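Local coordinates for protein Niban 2 (Homo sapiens, PDB 7CTP) that may suppress apoptosis and may promote the invasion of melanoma cells, the portion described here being a PH domain joined to a large body of helices, at residues D128-L133 with A166-F171; G120-T125 with T224-C229; D80-R85 with R263-I268; G72-H77 with D180-V185. One frame throughout, in Å; residues are numbered along the deposited sequence.

Contact 1. Residues D128-L133 with A166-F171; sequences DQYLEL and ARHYYF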
# COMPACT_ATOMS: atom_id res chain seq x y z
N ASP A 128 19.25 4.63 -19.26
CA ASP A 128 20.34 5.01 -18.37
C ASP A 128 19.88 5.04 -16.92
O ASP A 128 20.61 4.60 -16.03
CB ASP A 128 20.91 6.36 -18.76
CG ASP A 128 22.24 6.61 -18.11
OD1 ASP A 128 23.17 5.82 -18.35
OD2 ASP A 128 22.33 7.58 -17.32
N GLN A 129 18.68 5.58 -16.68
CA GLN A 129 18.11 5.55 -15.33
C GLN A 129 18.04 4.14 -14.79
O GLN A 129 18.30 3.91 -13.61
CB GLN A 129 16.70 6.15 -15.34
CG GLN A 129 16.62 7.64 -15.24
CD GLN A 129 15.18 8.10 -15.21
OE1 GLN A 129 14.25 7.29 -15.35
NE2 GLN A 129 14.97 9.40 -15.04
N TYR A 130 17.65 3.19 -15.64
CA TYR A 130 17.54 1.79 -15.22
C TYR A 130 18.90 1.20 -14.92
O TYR A 130 19.09 0.53 -13.90
CB TYR A 130 16.83 0.98 -16.30
CG TYR A 130 16.87 -0.50 -16.08
CD1 TYR A 130 16.10 -1.11 -15.08
CD2 TYR A 130 17.68 -1.31 -16.87
CE1 TYR A 130 16.15 -2.49 -14.88
CE2 TYR A 130 17.74 -2.68 -16.68
CZ TYR A 130 16.97 -3.26 -15.68
OH TYR A 130 17.04 -4.62 -15.50
N LEU A 131 19.87 1.43 -15.81
CA LEU A 131 21.22 0.91 -15.58
C LEU A 131 21.85 1.52 -14.34
O LEU A 131 22.62 0.86 -13.65
CB LEU A 131 22.10 1.18 -16.81
CG LEU A 131 21.70 0.42 -18.08
CD1 LEU A 131 22.65 0.81 -19.20
CD2 LEU A 131 21.71 -1.08 -17.87
N GLU A 132 21.53 2.78 -14.04
CA GLU A 132 22.03 3.39 -12.82
C GLU A 132 21.43 2.71 -11.59
O GLU A 132 22.14 2.46 -10.60
CB GLU A 132 21.71 4.89 -12.82
CG GLU A 132 22.21 5.63 -11.60
CD GLU A 132 21.99 7.13 -11.69
OE1 GLU A 132 21.73 7.72 -10.62
OE2 GLU A 132 22.10 7.70 -12.80
N LEU A 133 20.15 2.37 -11.66
CA LEU A 133 19.46 1.75 -10.53
C LEU A 133 20.01 0.35 -10.23
O LEU A 133 20.14 -0.02 -9.06
CB LEU A 133 17.96 1.69 -10.82
CG LEU A 133 17.02 1.10 -9.77
CD1 LEU A 133 17.21 1.80 -8.44
CD2 LEU A 133 15.59 1.24 -10.26
N ALA A 166 11.84 -9.43 -8.21
CA ALA A 166 11.20 -10.16 -9.30
C ALA A 166 11.76 -9.68 -10.64
O ALA A 166 12.59 -8.78 -10.71
CB ALA A 166 9.68 -9.97 -9.23
N ARG A 167 11.29 -10.28 -11.74
CA ARG A 167 11.95 -10.00 -13.01
C ARG A 167 11.59 -8.60 -13.49
O ARG A 167 10.61 -7.98 -13.05
CB ARG A 167 11.60 -11.04 -14.07
CG ARG A 167 10.21 -10.94 -14.67
CD ARG A 167 10.21 -11.45 -16.13
NE ARG A 167 10.68 -10.42 -17.07
CZ ARG A 167 10.84 -10.60 -18.38
NH1 ARG A 167 11.27 -9.59 -19.15
NH2 ARG A 167 10.58 -11.78 -18.94
N HIS A 168 12.42 -8.08 -14.38
CA HIS A 168 12.22 -6.74 -14.92
C HIS A 168 11.66 -6.87 -16.33
O HIS A 168 11.94 -7.85 -17.03
CB HIS A 168 13.53 -5.96 -14.95
CG HIS A 168 14.22 -5.91 -13.62
ND1 HIS A 168 15.53 -5.51 -13.48
CD2 HIS A 168 13.77 -6.20 -12.37
CE1 HIS A 168 15.87 -5.56 -12.20
NE2 HIS A 168 14.82 -5.98 -11.51
N TYR A 169 10.86 -5.89 -16.72
CA TYR A 169 10.21 -5.87 -18.02
C TYR A 169 10.66 -4.64 -18.78
O TYR A 169 10.79 -3.56 -18.20
CB TYR A 169 8.70 -5.87 -17.89
CG TYR A 169 8.16 -7.09 -17.19
CD1 TYR A 169 7.93 -8.26 -17.90
CD2 TYR A 169 7.90 -7.08 -15.83
CE1 TYR A 169 7.44 -9.39 -17.26
CE2 TYR A 169 7.41 -8.20 -15.19
CZ TYR A 169 7.17 -9.35 -15.92
OH TYR A 169 6.68 -10.47 -15.29
N TYR A 170 10.88 -4.79 -20.09
CA TYR A 170 11.39 -3.72 -20.93
C TYR A 170 10.44 -3.51 -22.09
O TYR A 170 10.24 -4.43 -22.90
CB TYR A 170 12.80 -4.05 -21.43
CG TYR A 170 13.69 -4.63 -20.36
CD1 TYR A 170 14.17 -3.83 -19.33
CD2 TYR A 170 14.04 -5.97 -20.37
CE1 TYR A 170 15.00 -4.36 -18.34
CE2 TYR A 170 14.86 -6.51 -19.39
CZ TYR A 170 15.33 -5.69 -18.38
OH TYR A 170 16.15 -6.22 -17.40
N PHE A 171 9.85 -2.33 -22.16
CA PHE A 171 8.93 -1.94 -23.22
C PHE A 171 9.46 -0.70 -23.92
O PHE A 171 10.27 0.05 -23.37
CB PHE A 171 7.53 -1.61 -22.66
CG PHE A 171 6.93 -2.71 -21.84
CD1 PHE A 171 6.46 -3.87 -22.44
CD2 PHE A 171 6.80 -2.58 -20.47
CE1 PHE A 171 5.88 -4.88 -21.68
CE2 PHE A 171 6.23 -3.58 -19.70
CZ PHE A 171 5.77 -4.73 -20.31

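Contact 2. Residues G120-T125 with T224-C229; sequences GYKILT and TWEMLC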
# COMPACT_ATOMS: atom_id res chain seq x y z
N GLY A 120 4.97 -3.59 -6.02
CA GLY A 120 6.37 -3.45 -5.70
C GLY A 120 7.25 -2.96 -6.84
O GLY A 120 8.47 -2.83 -6.65
N TYR A 121 6.67 -2.70 -8.01
CA TYR A 121 7.44 -2.25 -9.16
C TYR A 121 7.58 -0.74 -9.16
O TYR A 121 6.84 -0.01 -8.50
CB TYR A 121 6.79 -2.72 -10.47
CG TYR A 121 7.16 -4.13 -10.86
CD1 TYR A 121 6.51 -5.22 -10.30
CD2 TYR A 121 8.18 -4.38 -11.77
CE1 TYR A 121 6.85 -6.53 -10.63
CE2 TYR A 121 8.53 -5.68 -12.12
CZ TYR A 121 7.86 -6.75 -11.55
OH TYR A 121 8.22 -8.04 -11.90
N LYS A 122 8.59 -0.27 -9.91
CA LYS A 122 8.81 1.14 -10.21
C LYS A 122 9.00 1.29 -11.71
O LYS A 122 9.51 0.38 -12.36
CB LYS A 122 10.07 1.69 -9.50
CG LYS A 122 10.08 1.53 -7.99
CD LYS A 122 9.16 2.56 -7.33
CE LYS A 122 9.48 2.72 -5.84
NZ LYS A 122 8.56 1.91 -4.99
N ILE A 123 8.59 2.45 -12.26
CA ILE A 123 8.70 2.71 -13.69
C ILE A 123 9.90 3.62 -13.96
O ILE A 123 10.06 4.64 -13.28
CB ILE A 123 7.42 3.35 -14.26
CG1 ILE A 123 6.22 2.43 -14.09
CG2 ILE A 123 7.61 3.72 -15.74
CD1 ILE A 123 4.90 3.18 -14.12
N LEU A 124 10.71 3.25 -14.95
CA LEU A 124 11.79 4.10 -15.44
C LEU A 124 11.50 4.47 -16.89
O LEU A 124 11.00 3.63 -17.66
CB LEU A 124 13.16 3.39 -15.36
CG LEU A 124 13.78 2.99 -14.03
CD1 LEU A 124 13.79 4.15 -13.04
CD2 LEU A 124 13.09 1.76 -13.44
N THR A 125 11.79 5.71 -17.28
CA THR A 125 11.55 6.14 -18.65
C THR A 125 12.84 6.37 -19.43
O THR A 125 12.81 7.05 -20.47
CB THR A 125 10.69 7.40 -18.69
OG1 THR A 125 11.31 8.41 -17.88
CG2 THR A 125 9.31 7.13 -18.13
N THR A 224 9.23 2.67 8.71
CA THR A 224 8.43 2.38 7.53
C THR A 224 9.21 1.58 6.50
O THR A 224 10.35 1.91 6.17
CB THR A 224 7.94 3.69 6.91
OG1 THR A 224 7.05 4.34 7.83
CG2 THR A 224 7.20 3.44 5.62
N TRP A 225 8.59 0.51 6.01
CA TRP A 225 9.22 -0.43 5.09
C TRP A 225 8.61 -0.26 3.71
O TRP A 225 7.40 -0.45 3.54
CB TRP A 225 9.04 -1.87 5.58
CG TRP A 225 9.71 -2.92 4.75
CD1 TRP A 225 10.89 -2.82 4.09
CD2 TRP A 225 9.23 -4.25 4.54
NE1 TRP A 225 11.18 -4.02 3.46
CE2 TRP A 225 10.18 -4.91 3.73
CE3 TRP A 225 8.09 -4.94 4.97
CZ2 TRP A 225 10.01 -6.24 3.33
CZ3 TRP A 225 7.93 -6.25 4.57
CH2 TRP A 225 8.89 -6.89 3.75
N GLU A 226 9.44 0.11 2.73
CA GLU A 226 8.93 0.42 1.40
C GLU A 226 8.26 -0.78 0.75
O GLU A 226 7.37 -0.62 -0.10
CB GLU A 226 10.08 0.93 0.52
CG GLU A 226 9.69 1.33 -0.89
CD GLU A 226 10.53 2.48 -1.43
OE1 GLU A 226 10.13 3.06 -2.46
OE2 GLU A 226 11.58 2.80 -0.83
N MET A 227 8.64 -1.99 1.13
CA MET A 227 8.14 -3.18 0.47
C MET A 227 6.96 -3.80 1.20
O MET A 227 6.58 -4.94 0.89
CB MET A 227 9.28 -4.19 0.30
CG MET A 227 10.39 -3.71 -0.65
SD MET A 227 9.83 -3.00 -2.21
CE MET A 227 9.10 -4.43 -3.03
N LEU A 228 6.35 -3.07 2.13
CA LEU A 228 5.04 -3.46 2.65
C LEU A 228 3.98 -3.07 1.63
O LEU A 228 3.16 -2.17 1.85
CB LEU A 228 4.78 -2.81 4.01
CG LEU A 228 3.57 -3.33 4.77
CD1 LEU A 228 3.91 -4.64 5.49
CD2 LEU A 228 3.07 -2.28 5.75
N CYS A 229 4.02 -3.73 0.48
CA CYS A 229 3.05 -3.47 -0.58
C CYS A 229 2.68 -4.77 -1.26
O CYS A 229 3.49 -5.70 -1.34
CB CYS A 229 3.61 -2.49 -1.62
SG CYS A 229 5.29 -2.92 -2.08

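Contact 3. Residues D80-R85 with R263-I268; sequences DSKKWR and RQRQWI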
# COMPACT_ATOMS: atom_id res chain seq x y z
N ASP A 80 14.23 -14.54 -23.69
CA ASP A 80 14.83 -15.75 -24.24
C ASP A 80 15.60 -15.45 -25.53
O ASP A 80 16.75 -15.86 -25.68
CB ASP A 80 13.78 -16.83 -24.47
CG ASP A 80 12.56 -16.33 -25.23
OD1 ASP A 80 12.68 -15.32 -25.96
OD2 ASP A 80 11.49 -16.95 -25.09
N SER A 81 14.97 -14.73 -26.45
CA SER A 81 15.56 -14.48 -27.77
C SER A 81 16.40 -13.21 -27.83
O SER A 81 17.15 -13.04 -28.80
CB SER A 81 14.47 -14.41 -28.83
OG SER A 81 13.36 -13.66 -28.37
N LYS A 82 16.29 -12.33 -26.84
CA LYS A 82 16.92 -11.01 -26.85
C LYS A 82 16.42 -10.15 -28.01
O LYS A 82 17.11 -9.21 -28.43
CB LYS A 82 18.45 -11.12 -26.89
CG LYS A 82 19.03 -11.97 -25.77
CD LYS A 82 19.55 -11.11 -24.64
CE LYS A 82 19.71 -11.94 -23.40
NZ LYS A 82 18.40 -12.19 -22.72
N LYS A 83 15.24 -10.45 -28.54
CA LYS A 83 14.64 -9.72 -29.66
C LYS A 83 13.42 -8.94 -29.18
O LYS A 83 12.68 -9.39 -28.30
CB LYS A 83 14.21 -10.68 -30.78
CG LYS A 83 15.33 -11.09 -31.73
CD LYS A 83 15.02 -12.44 -32.39
CE LYS A 83 15.95 -12.73 -33.57
NZ LYS A 83 17.38 -12.44 -33.27
N TRP A 84 13.20 -7.78 -29.79
CA TRP A 84 12.01 -6.99 -29.51
C TRP A 84 10.85 -7.46 -30.39
O TRP A 84 11.00 -7.60 -31.61
CB TRP A 84 12.28 -5.51 -29.74
CG TRP A 84 13.22 -4.90 -28.76
CD1 TRP A 84 14.59 -4.96 -28.79
CD2 TRP A 84 12.88 -4.12 -27.61
NE1 TRP A 84 15.11 -4.27 -27.72
CE2 TRP A 84 14.09 -3.74 -26.98
CE3 TRP A 84 11.67 -3.72 -27.04
CZ2 TRP A 84 14.11 -2.98 -25.82
CZ3 TRP A 84 11.70 -2.95 -25.89
CH2 TRP A 84 12.91 -2.59 -25.29
N ARG A 85 9.69 -7.69 -29.77
CA ARG A 85 8.51 -8.15 -30.47
C ARG A 85 7.35 -7.23 -30.13
O ARG A 85 7.22 -6.77 -28.99
CB ARG A 85 8.13 -9.58 -30.07
CG ARG A 85 9.15 -10.64 -30.43
CD ARG A 85 9.37 -10.74 -31.93
NE ARG A 85 10.35 -11.77 -32.26
CZ ARG A 85 11.11 -11.77 -33.34
NH1 ARG A 85 11.01 -10.79 -34.22
NH2 ARG A 85 11.98 -12.75 -33.55
N ARG A 263 26.72 -9.63 -15.71
CA ARG A 263 26.59 -10.22 -14.39
C ARG A 263 25.35 -9.69 -13.67
O ARG A 263 24.64 -10.44 -12.99
CB ARG A 263 27.85 -9.96 -13.58
CG ARG A 263 29.08 -10.74 -14.09
CD ARG A 263 30.33 -10.40 -13.28
NE ARG A 263 30.19 -10.84 -11.90
CZ ARG A 263 30.26 -10.02 -10.85
NH1 ARG A 263 30.12 -10.50 -9.62
NH2 ARG A 263 30.49 -8.73 -11.04
N GLN A 264 25.07 -8.39 -13.83
CA GLN A 264 23.87 -7.80 -13.23
C GLN A 264 22.61 -8.47 -13.75
O GLN A 264 21.69 -8.76 -12.98
CB GLN A 264 23.83 -6.29 -13.50
CG GLN A 264 24.85 -5.48 -12.71
CD GLN A 264 25.17 -4.12 -13.34
OE1 GLN A 264 24.40 -3.60 -14.16
NE2 GLN A 264 26.30 -3.54 -12.97
N ARG A 265 22.57 -8.77 -15.06
CA ARG A 265 21.39 -9.40 -15.65
C ARG A 265 21.23 -10.84 -15.17
O ARG A 265 20.10 -11.31 -14.95
CB ARG A 265 21.49 -9.36 -17.17
CG ARG A 265 20.23 -9.83 -17.89
CD ARG A 265 20.56 -10.69 -19.10
NE ARG A 265 20.96 -12.03 -18.70
CZ ARG A 265 20.77 -13.12 -19.44
NH1 ARG A 265 21.17 -14.31 -19.00
NH2 ARG A 265 20.17 -13.04 -20.61
N GLN A 266 22.33 -11.57 -15.00
CA GLN A 266 22.24 -12.93 -14.48
C GLN A 266 21.69 -12.92 -13.06
O GLN A 266 20.88 -13.79 -12.70
CB GLN A 266 23.60 -13.61 -14.52
CG GLN A 266 24.08 -13.85 -15.92
CD GLN A 266 25.50 -14.34 -15.95
OE1 GLN A 266 26.33 -13.80 -16.69
NE2 GLN A 266 25.80 -15.34 -15.14
N TRP A 267 22.11 -11.96 -12.24
CA TRP A 267 21.58 -11.91 -10.88
C TRP A 267 20.08 -11.64 -10.88
O TRP A 267 19.33 -12.23 -10.08
CB TRP A 267 22.31 -10.87 -10.03
CG TRP A 267 21.56 -10.69 -8.75
CD1 TRP A 267 20.77 -9.63 -8.41
CD2 TRP A 267 21.44 -11.64 -7.69
NE1 TRP A 267 20.18 -9.85 -7.19
CE2 TRP A 267 20.58 -11.07 -6.72
CE3 TRP A 267 21.99 -12.90 -7.46
CZ2 TRP A 267 20.26 -11.73 -5.53
CZ3 TRP A 267 21.67 -13.56 -6.27
CH2 TRP A 267 20.81 -12.97 -5.32
N ILE A 268 19.62 -10.76 -11.78
CA ILE A 268 18.19 -10.48 -11.87
C ILE A 268 17.41 -11.75 -12.20
O ILE A 268 16.34 -12.01 -11.65
CB ILE A 268 17.93 -9.37 -12.91
CG1 ILE A 268 18.42 -8.02 -12.37
CG2 ILE A 268 16.43 -9.31 -13.26
CD1 ILE A 268 18.76 -7.01 -13.46

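Contact 4. Residues G72-H77 with D180-V185; sequences GNLFQH and DKWQAV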
# COMPACT_ATOMS: atom_id res chain seq x y z
N GLY A 72 -3.41 -1.39 -26.05
CA GLY A 72 -2.67 -0.81 -27.16
C GLY A 72 -1.48 -1.68 -27.47
O GLY A 72 -1.13 -2.59 -26.70
N ASN A 73 -0.85 -1.40 -28.60
CA ASN A 73 0.32 -2.16 -29.01
C ASN A 73 1.58 -1.55 -28.41
O ASN A 73 1.71 -0.33 -28.29
CB ASN A 73 0.44 -2.19 -30.54
CG ASN A 73 -0.67 -2.99 -31.19
OD1 ASN A 73 -1.14 -3.99 -30.65
ND2 ASN A 73 -1.11 -2.53 -32.36
N LEU A 74 2.50 -2.43 -28.01
CA LEU A 74 3.79 -2.07 -27.45
C LEU A 74 4.85 -2.95 -28.06
O LEU A 74 4.56 -4.04 -28.57
CB LEU A 74 3.83 -2.27 -25.92
CG LEU A 74 2.88 -1.48 -25.05
CD1 LEU A 74 3.18 -1.69 -23.57
CD2 LEU A 74 3.00 -0.03 -25.42
N PHE A 75 6.10 -2.50 -27.99
CA PHE A 75 7.22 -3.39 -28.19
C PHE A 75 7.71 -3.87 -26.83
O PHE A 75 7.76 -3.09 -25.88
CB PHE A 75 8.35 -2.70 -28.95
CG PHE A 75 7.93 -2.21 -30.31
CD1 PHE A 75 7.50 -3.10 -31.27
CD2 PHE A 75 7.97 -0.86 -30.61
CE1 PHE A 75 7.12 -2.66 -32.53
CE2 PHE A 75 7.59 -0.41 -31.86
CZ PHE A 75 7.16 -1.31 -32.82
N GLN A 76 8.04 -5.16 -26.74
CA GLN A 76 8.58 -5.74 -25.51
C GLN A 76 9.85 -6.52 -25.82
O GLN A 76 9.88 -7.33 -26.76
CB GLN A 76 7.58 -6.66 -24.82
CG GLN A 76 8.07 -7.11 -23.45
CD GLN A 76 7.38 -8.36 -22.94
OE1 GLN A 76 6.63 -9.02 -23.66
NE2 GLN A 76 7.64 -8.71 -21.68
N HIS A 77 10.89 -6.29 -25.03
CA HIS A 77 12.10 -7.08 -25.15
C HIS A 77 11.85 -8.48 -24.60
O HIS A 77 11.31 -8.64 -23.51
CB HIS A 77 13.24 -6.41 -24.38
CG HIS A 77 14.55 -7.12 -24.49
ND1 HIS A 77 14.94 -8.10 -23.60
CD2 HIS A 77 15.55 -6.99 -25.38
CE1 HIS A 77 16.14 -8.54 -23.94
NE2 HIS A 77 16.54 -7.88 -25.02
N ASP A 180 3.74 8.56 -22.48
CA ASP A 180 3.10 9.27 -21.38
C ASP A 180 1.82 8.58 -20.94
O ASP A 180 1.51 8.53 -19.75
CB ASP A 180 2.79 10.72 -21.80
CG ASP A 180 4.03 11.58 -21.92
OD1 ASP A 180 5.10 11.16 -21.44
OD2 ASP A 180 3.92 12.68 -22.49
N LYS A 181 1.05 8.06 -21.90
CA LYS A 181 -0.20 7.39 -21.57
C LYS A 181 0.07 6.10 -20.82
O LYS A 181 -0.54 5.82 -19.78
CB LYS A 181 -1.00 7.11 -22.84
CG LYS A 181 -2.35 6.45 -22.60
CD LYS A 181 -3.17 7.20 -21.58
CE LYS A 181 -4.66 6.98 -21.80
NZ LYS A 181 -5.45 8.19 -21.43
N TRP A 182 1.00 5.29 -21.34
CA TRP A 182 1.30 4.02 -20.69
C TRP A 182 1.97 4.22 -19.34
O TRP A 182 1.81 3.39 -18.45
CB TRP A 182 2.17 3.16 -21.61
CG TRP A 182 1.37 2.33 -22.56
CD1 TRP A 182 1.28 2.48 -23.92
CD2 TRP A 182 0.53 1.21 -22.23
NE1 TRP A 182 0.44 1.53 -24.45
CE2 TRP A 182 -0.03 0.74 -23.43
CE3 TRP A 182 0.21 0.57 -21.03
CZ2 TRP A 182 -0.90 -0.35 -23.47
CZ3 TRP A 182 -0.66 -0.51 -21.07
CH2 TRP A 182 -1.20 -0.96 -22.28
N GLN A 183 2.72 5.32 -19.17
CA GLN A 183 3.30 5.59 -17.86
C GLN A 183 2.22 5.86 -16.83
O GLN A 183 2.29 5.38 -15.69
CB GLN A 183 4.27 6.76 -17.91
CG GLN A 183 4.86 7.07 -16.56
CD GLN A 183 5.95 8.11 -16.61
OE1 GLN A 183 6.12 8.79 -17.62
NE2 GLN A 183 6.69 8.24 -15.53
N ALA A 184 1.19 6.63 -17.21
CA ALA A 184 0.09 6.90 -16.28
C ALA A 184 -0.68 5.62 -15.96
O ALA A 184 -1.03 5.37 -14.79
CB ALA A 184 -0.85 7.95 -16.86
N VAL A 185 -0.98 4.83 -16.98
CA VAL A 185 -1.75 3.59 -16.79
C VAL A 185 -0.97 2.61 -15.93
O VAL A 185 -1.52 1.97 -15.03
CB VAL A 185 -2.10 2.97 -18.16
CG1 VAL A 185 -2.62 1.54 -17.98
CG2 VAL A 185 -3.13 3.84 -18.88

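Contact 1. Residues D128-L133 with A166-F171
Tyr130 reaches from helix 127-134 to His168, just before strand 169-173, and to Tyr170 on it, and its phenol carries the whole contact. CB leaves the helix in the direction of 166-171, and with CG anti to the backbone N (chi1 170°) the ring is directed at His168 and Tyr170. Further along, its two ortho-to-hydroxyl carbons meet different partners: CE1 of Tyr130 lies 3.4 Å from ND1 of His168, while CE2 of Tyr130 lies 3.6 Å from CE1 of Tyr170. The Tyr170 ring presents its edge to the face of Tyr130 in an offset edge-to-face pair, planes at 74° and centroids 5.3 Å apart. CZ of Tyr130 stands 3.5 Å from CE1 of Tyr170.

This places an aromatic cluster within the PH domain, where the short helix between strands 122-124 and 157-162 packs on strand 169-173; Ile268 of helix 260-337 touches both Tyr130 and His168, and so adds an apolar neighbour from outside the domain's sheet.

At the tip, OH of Tyr130 makes two hydrogen bonds, 2.7 Å to ND1 of His168 and 2.6 Å to OH of Tyr170. The first runs in the plane of the imidazole, at its edge, and close to the plane of the phenol as well. A phenylalanine here, lacking the hydroxyl, would probably leave His168 ND1 and Tyr170 OH without their common partner in this largely buried spot. The imidazole is held at its other nitrogen too, since His168 NE2 is hydrogen-bonded to His163 O, which should restrict its rotation.

Contact 2. Residues G120-T125 with T224-C229
Glu226 OE1 is gripped from two sources: Lys122 NZ, 3.2 Å away in a salt bridge, and Ser426 OG of helix 422-455, which is also hydrogen-bonded to it. The ammonium meets this oxygen on its anti side and 25° out of the carboxylate plane. CE of Lys122 follows at 3.5 Å from Glu226 OE1, so the end of the lysine chain lies against the oxygen as well. The two side chains approach from opposite directions; Glu226 sets out with CG anti to the backbone N (chi1 -178°) and bends once, at chi2, while the lysine chain bends at chi2 and chi4.

Lys122 belongs to strand 122-124, an outermost strand of the antiparallel PH-domain sheet, and its backbone pairs with Trp162. Residues 224-229 form a loop joining helices 204-218 and 232-252, with a type I beta turn from Trp225 to Leu228, so the contact ties the sheet's edge to the helical body.

A second patch lies at Gly120, where CE of Met227 is 3.9 Å from CA of Gly120 and SG of Cys229 is 3.8 Å from the same carbon. The backbone there has a positive phi of 82°, and a beta carbon on it would stand only 3.1 Å from Met227 CE, a tight approach. Asn194 of helix 176-194 backs this patch: its OD1 is hydrogen-bonded to Gly120 N, and the Cys229 side chain touches Asn194.

Contact 3. Residues D80-R85 with R263-I268
Bends in two long side chains bring the Lys82 ammonium to the edge of the Arg265 guanidinium. Lys82 turns at chi2 (-99°) and again near its tip, and Arg265, with CG anti to the backbone N (chi1 -173°), bends at chi2 and chi3. They approach from opposite directions, and NZ of Lys82 arrives near the guanidinium plane, 2.9 Å from NH2 of Arg265. Both nitrogens are donors and both groups normally carry positive charge, so this is a meeting of like charges and not a hydrogen bond; so short a separation makes the modelled positions of these solvent-facing ends doubtful. The lysine does have an acceptor, since Lys82 NZ is hydrogen-bonded to Glu79 O. Arg265 NH1 has a long, weak ion pair with Glu262 OE2. Near the lysine, OG of Ser81 meets OD1 of Asp80 at 3.0 Å, almost in line with its C-O bond. Nothing else bridges the two segments, whose nearest CA atoms, those of Lys82 and Arg265, are 12.2 Å apart. Lys82 sits in the turn linking strands 70-77 and 84-91, the first beta hairpin of the PH domain, and here that hairpin's connecting loop faces the long helix 260-337.

Contact 4. Residues G72-H77 with D180-V185
This is apolar packing of a helix across a sheet inside the PH domain: helix 176-194, which follows the last strand, lies over strand 70-77, the first. The two segment axes pass 11.3 Å apart at 97°, close to perpendicular, and the large side chain of Trp182 spans the gap. Its indole covers Leu74, whose CG is anti to the carbonyl carbon (chi1 -61°), a setting that directs CG at the indole, and both methyls lie over one face of the ring system. CD2 of Leu74 sits above the five-membered ring in a CH-pi contact, 3.5 Å from its centroid and 30° off the normal. The same methyl CD2 is 3.2 Å from NE1 of Trp182 and 3.4 Å from CD1 of that residue, a close fit. CD1 of Leu74 rests above the middle of the indole, 4.0 Å from its plane.

Around this pair, Phe70 meets the tryptophan edge-to-face, and Met173 of the neighbouring strand touches both Leu74 and Trp182. An alanine in place of Trp182, having no indole, would probably leave Leu74 without the aromatic surface it lies on and open a gap between helix and sheet. At the rim of the six-membered ring the strand's backbone approaches the edge of the indole instead of its face, Gly72 N standing 3.7 Å from CZ2 of Trp182.

From the N terminus, the first halves come in the order 72-77, 80-85, 120-125 and 128-133, belonging to contacts 4, 3, 2 and 1. Contact 1 closes first, at 166-171, and is nested within the loops of the other three. Contact 4 closes next, at 180-185, completing the sheet-and-helix unit of the PH domain. Contact 2 follows at 224-229 and contact 3 at 263-268; contact 2 is nested inside contact 3, while contact 4 crosses both. Contacts 1 and 4 thus work within the domain, and contacts 2 and 3 join it to the helical body. All four reach the same sheet, in which contacts 1 and 4 sit on neighbouring strands, Tyr170 O lying 2.9 Å from His77 N.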